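Long-range contact in chitin biosynthesis protein CHS5 (Saccharomyces cerevisiae, PDB 4IN3), which mediates, as part of the exomer cargo adaptor complex, export of specific cargo proteins such as chitin synthase CHS3 from the trans-Golgi network: residues 9-15 with 48-54. Residues are numbered along the deposited sequence; the frame is centred on the assembly and turned at random.
Sequences VDVLLTV and SIIKMQV
L13 and I50 face each other as a hydrogen-bonded pair in the antiparallel ladder that joins strand 9-18 to strand 49-57, within the four-stranded sheet of the CHS5 N-terminal domain. Both of their N-H groups bond across, L13 N to I50 O and I50 N to L13 O, each at 2.9 Å and nearly in line with the acceptor's C=O. V9 with V54 and V11 with M52 each add a further reciprocal pair of N-H...O bonds, and V15 N also bonds to S48 O.

One face carries V9, V11, L13, I50, M52 and V54. From L13 CB outward, the side chain first lies 4.1 Å from I50 CG1, and CG sits anti to the carbonyl carbon (chi1 -62°). CD1 then comes over M52, 3.9 Å from its CB and 4.0 Å from its CE. The thioether chain bends at chi3 (-52°), which brings that methyl back to L13. I50 has CG1 set between its own backbone N and carbonyl carbon, and its CD1 reaches V15 CG2 at 3.9 Å, the two side chains crossing at about a right angle. L25 of strand 22-26 packs on L13, V15 and I50, extending this apolar layer to the next strand.

The other face carries D10, L12 and T14 opposite Q53, K51 and I49. D10 OD1 lies against Q53 CG, the carboxylate plane turned 74° from the amide plane.

Strand 49-57 does not end the sheet, because I50, K51, Q53 and V54 pair antiparallel with a strand of the second CHS5 subunit, whose F35 packs on M52. Strand 49-57 is thus bonded both to strand 9-18 and to that subunit. On the face of D10 and K51, L12 CD2 meets I49 CG2 at 4.1 Å, the two side chains crossing obliquely.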
ATOM      1  N   VAL A   9       7.472  37.537  -5.968  1.00 79.42           N
ATOM      2  CA  VAL A   9       8.435  36.441  -6.042  1.00 69.69           C
ATOM      3  C   VAL A   9       8.575  35.912  -7.470  1.00 72.51           C
ATOM      4  O   VAL A   9       7.630  35.356  -8.029  1.00 71.34           O
ATOM      5  CB  VAL A   9       8.038  35.279  -5.109  1.00 62.01           C
ATOM      6  CG1 VAL A   9       8.989  34.103  -5.287  1.00 55.69           C
ATOM      7  CG2 VAL A   9       8.017  35.744  -3.659  1.00 52.34           C
ATOM      8  N   ASP A  10       9.759  36.083  -8.053  1.00 84.23           N
ATOM      9  CA  ASP A  10      10.013  35.625  -9.417  1.00 87.12           C
ATOM     10  C   ASP A  10      10.779  34.307  -9.434  1.00 81.29           C
ATOM     11  O   ASP A  10      11.874  34.204  -8.881  1.00 83.88           O
ATOM     12  CB  ASP A  10      10.782  36.682 -10.213  1.00 95.38           C
ATOM     13  CG  ASP A  10       9.988  37.959 -10.411  1.00 97.31           C
ATOM     14  OD1 ASP A  10       9.121  37.986 -11.311  1.00 89.77           O
ATOM     15  OD2 ASP A  10      10.235  38.940  -9.677  1.00105.42           O
ATOM     16  N   VAL A  11      10.197  33.295 -10.071  1.00 77.13           N
ATOM     17  CA  VAL A  11      10.845  31.991 -10.164  1.00 83.23           C
ATOM     18  C   VAL A  11      10.977  31.529 -11.611  1.00 88.76           C
ATOM     19  O   VAL A  11      10.150  31.861 -12.457  1.00 85.20           O
ATOM     20  CB  VAL A  11      10.066  30.907  -9.395  1.00 90.91           C
ATOM     21  CG1 VAL A  11      10.701  29.537  -9.615  1.00104.11           C
ATOM     22  CG2 VAL A  11      10.007  31.232  -7.912  1.00 87.27           C
ATOM     23  N   LEU A  12      12.029  30.767 -11.892  1.00 85.47           N
ATOM     24  CA  LEU A  12      12.148  30.078 -13.171  1.00 71.95           C
ATOM     25  C   LEU A  12      11.946  28.584 -12.934  1.00 74.42           C
ATOM     26  O   LEU A  12      12.486  28.017 -11.981  1.00 84.27           O
ATOM     27  CB  LEU A  12      13.511  30.330 -13.820  1.00 65.39           C
ATOM     28  CG  LEU A  12      13.538  31.342 -14.968  1.00 77.85           C
ATOM     29  CD1 LEU A  12      13.340  32.765 -14.464  1.00 92.59           C
ATOM     30  CD2 LEU A  12      14.832  31.214 -15.759  1.00 75.58           C
ATOM     31  N   LEU A  13      11.147  27.948 -13.782  1.00 73.36           N
ATOM     32  CA  LEU A  13      10.920  26.514 -13.656  1.00 74.54           C
ATOM     33  C   LEU A  13      11.091  25.817 -15.001  1.00 78.26           C
ATOM     34  O   LEU A  13      10.878  26.417 -16.061  1.00 75.99           O
ATOM     35  CB  LEU A  13       9.535  26.223 -13.065  1.00 72.76           C
ATOM     36  CG  LEU A  13       9.263  26.744 -11.651  1.00 69.41           C
ATOM     37  CD1 LEU A  13       8.574  28.102 -11.688  1.00 65.14           C
ATOM     38  CD2 LEU A  13       8.443  25.739 -10.843  1.00 71.67           C
ATOM     39  N   THR A  14      11.493  24.553 -14.952  1.00 74.50           N
ATOM     40  CA  THR A  14      11.679  23.763 -16.160  1.00 77.62           C
ATOM     41  C   THR A  14      10.561  22.736 -16.289  1.00 83.60           C
ATOM     42  O   THR A  14      10.270  21.997 -15.344  1.00 87.12           O
ATOM     43  CB  THR A  14      13.041  23.042 -16.157  1.00 69.62           C
ATOM     44  OG1 THR A  14      14.089  23.990 -15.914  1.00 85.00           O
ATOM     45  CG2 THR A  14      13.279  22.355 -17.496  1.00 61.23           C
ATOM     46  N   VAL A  15       9.937  22.691 -17.463  1.00 70.88           N
ATOM     47  CA  VAL A  15       8.824  21.775 -17.708  1.00 75.58           C
ATOM     48  C   VAL A  15       9.328  20.352 -17.989  1.00 84.34           C
ATOM     49  O   VAL A  15       9.968  20.099 -19.011  1.00 83.20           O
ATOM     50  CB  VAL A  15       7.937  22.266 -18.870  1.00 80.95           C
ATOM     51  CG1 VAL A  15       6.739  21.355 -19.041  1.00 75.36           C
ATOM     52  CG2 VAL A  15       7.489  23.705 -18.620  1.00 85.13           C
ATOM     53  N   SER A  48      10.847  22.720 -21.569  1.00 93.86           N
ATOM     54  CA  SER A  48      10.727  24.156 -21.777  1.00 94.65           C
ATOM     55  C   SER A  48      10.831  24.914 -20.462  1.00 92.33           C
ATOM     56  O   SER A  48      10.696  24.331 -19.386  1.00 93.31           O
ATOM     57  CB  SER A  48       9.405  24.476 -22.480  1.00100.76           C
ATOM     58  OG  SER A  48       9.379  23.928 -23.791  1.00113.12           O
ATOM     59  N   ILE A  49      11.060  26.219 -20.559  1.00 84.11           N
ATOM     60  CA  ILE A  49      11.323  27.044 -19.388  1.00 73.12           C
ATOM     61  C   ILE A  49      10.277  28.143 -19.218  1.00 76.70           C
ATOM     62  O   ILE A  49       9.991  28.895 -20.150  1.00 80.44           O
ATOM     63  CB  ILE A  49      12.731  27.657 -19.472  1.00 60.08           C
ATOM     64  CG1 ILE A  49      13.785  26.545 -19.528  1.00 59.05           C
ATOM     65  CG2 ILE A  49      12.988  28.580 -18.293  1.00 61.77           C
ATOM     66  CD1 ILE A  49      15.171  27.019 -19.937  1.00 64.99           C
ATOM     67  N   ILE A  50       9.711  28.230 -18.018  1.00 72.49           N
ATOM     68  CA  ILE A  50       8.653  29.191 -17.735  1.00 69.09           C
ATOM     69  C   ILE A  50       8.972  30.071 -16.532  1.00 69.99           C
ATOM     70  O   ILE A  50       9.638  29.636 -15.591  1.00 65.47           O
ATOM     71  CB  ILE A  50       7.310  28.488 -17.483  1.00 73.40           C
ATOM     72  CG1 ILE A  50       7.465  27.387 -16.430  1.00 82.71           C
ATOM     73  CG2 ILE A  50       6.765  27.903 -18.770  1.00 58.33           C
ATOM     74  CD1 ILE A  50       6.216  26.553 -16.212  1.00 85.92           C
ATOM     75  N   LYS A  51       8.491  31.312 -16.567  1.00 75.81           N
ATOM     76  CA  LYS A  51       8.655  32.227 -15.442  1.00 71.83           C
ATOM     77  C   LYS A  51       7.350  32.377 -14.670  1.00 72.50           C
ATOM     78  O   LYS A  51       6.301  32.681 -15.245  1.00 69.43           O
ATOM     79  CB  LYS A  51       9.142  33.603 -15.906  1.00 75.43           C
ATOM     80  CG  LYS A  51       9.117  34.666 -14.804  1.00 92.53           C
ATOM     81  CD  LYS A  51       9.531  36.039 -15.328  1.00 98.71           C
ATOM     82  CE  LYS A  51      10.995  36.339 -15.026  1.00 99.91           C
ATOM     83  NZ  LYS A  51      11.434  37.625 -15.647  1.00100.80           N
ATOM     84  N   MET A  52       7.420  32.158 -13.364  1.00 66.97           N
ATOM     85  CA  MET A  52       6.262  32.320 -12.503  1.00 53.68           C
ATOM     86  C   MET A  52       6.458  33.542 -11.610  1.00 59.83           C
ATOM     87  O   MET A  52       7.385  33.596 -10.796  1.00 66.43           O
ATOM     88  CB  MET A  52       6.037  31.067 -11.658  1.00 49.32           C
ATOM     89  CG  MET A  52       4.700  31.045 -10.939  1.00 50.65           C
ATOM     90  SD  MET A  52       4.349  29.424 -10.230  1.00101.90           S
ATOM     91  CE  MET A  52       4.594  28.368 -11.661  1.00 48.81           C
ATOM     92  N   GLN A  53       5.585  34.528 -11.790  1.00 70.39           N
ATOM     93  CA  GLN A  53       5.638  35.767 -11.029  1.00 77.99           C
ATOM     94  C   GLN A  53       4.508  35.757 -10.010  1.00 80.06           C
ATOM     95  O   GLN A  53       3.360  36.063 -10.334  1.00 81.67           O
ATOM     96  CB  GLN A  53       5.508  36.969 -11.966  1.00 94.93           C
ATOM     97  CG  GLN A  53       6.695  37.135 -12.901  1.00120.74           C
ATOM     98  CD  GLN A  53       6.526  38.286 -13.874  1.00139.31           C
ATOM     99  OE1 GLN A  53       5.403  38.684 -14.196  1.00146.48           O
ATOM    100  NE2 GLN A  53       7.641  38.825 -14.353  1.00143.63           N
ATOM    101  N   VAL A  54       4.840  35.393  -8.777  1.00 76.93           N
ATOM    102  CA  VAL A  54       3.843  35.257  -7.727  1.00 69.79           C
ATOM    103  C   VAL A  54       3.699  36.560  -6.956  1.00 78.34           C
ATOM    104  O   VAL A  54       4.630  37.003  -6.280  1.00 68.45           O
ATOM    105  CB  VAL A  54       4.209  34.130  -6.751  1.00 65.33           C
ATOM    106  CG1 VAL A  54       3.009  33.765  -5.894  1.00 65.60           C
ATOM    107  CG2 VAL A  54       4.701  32.911  -7.519  1.00 63.94           C
TER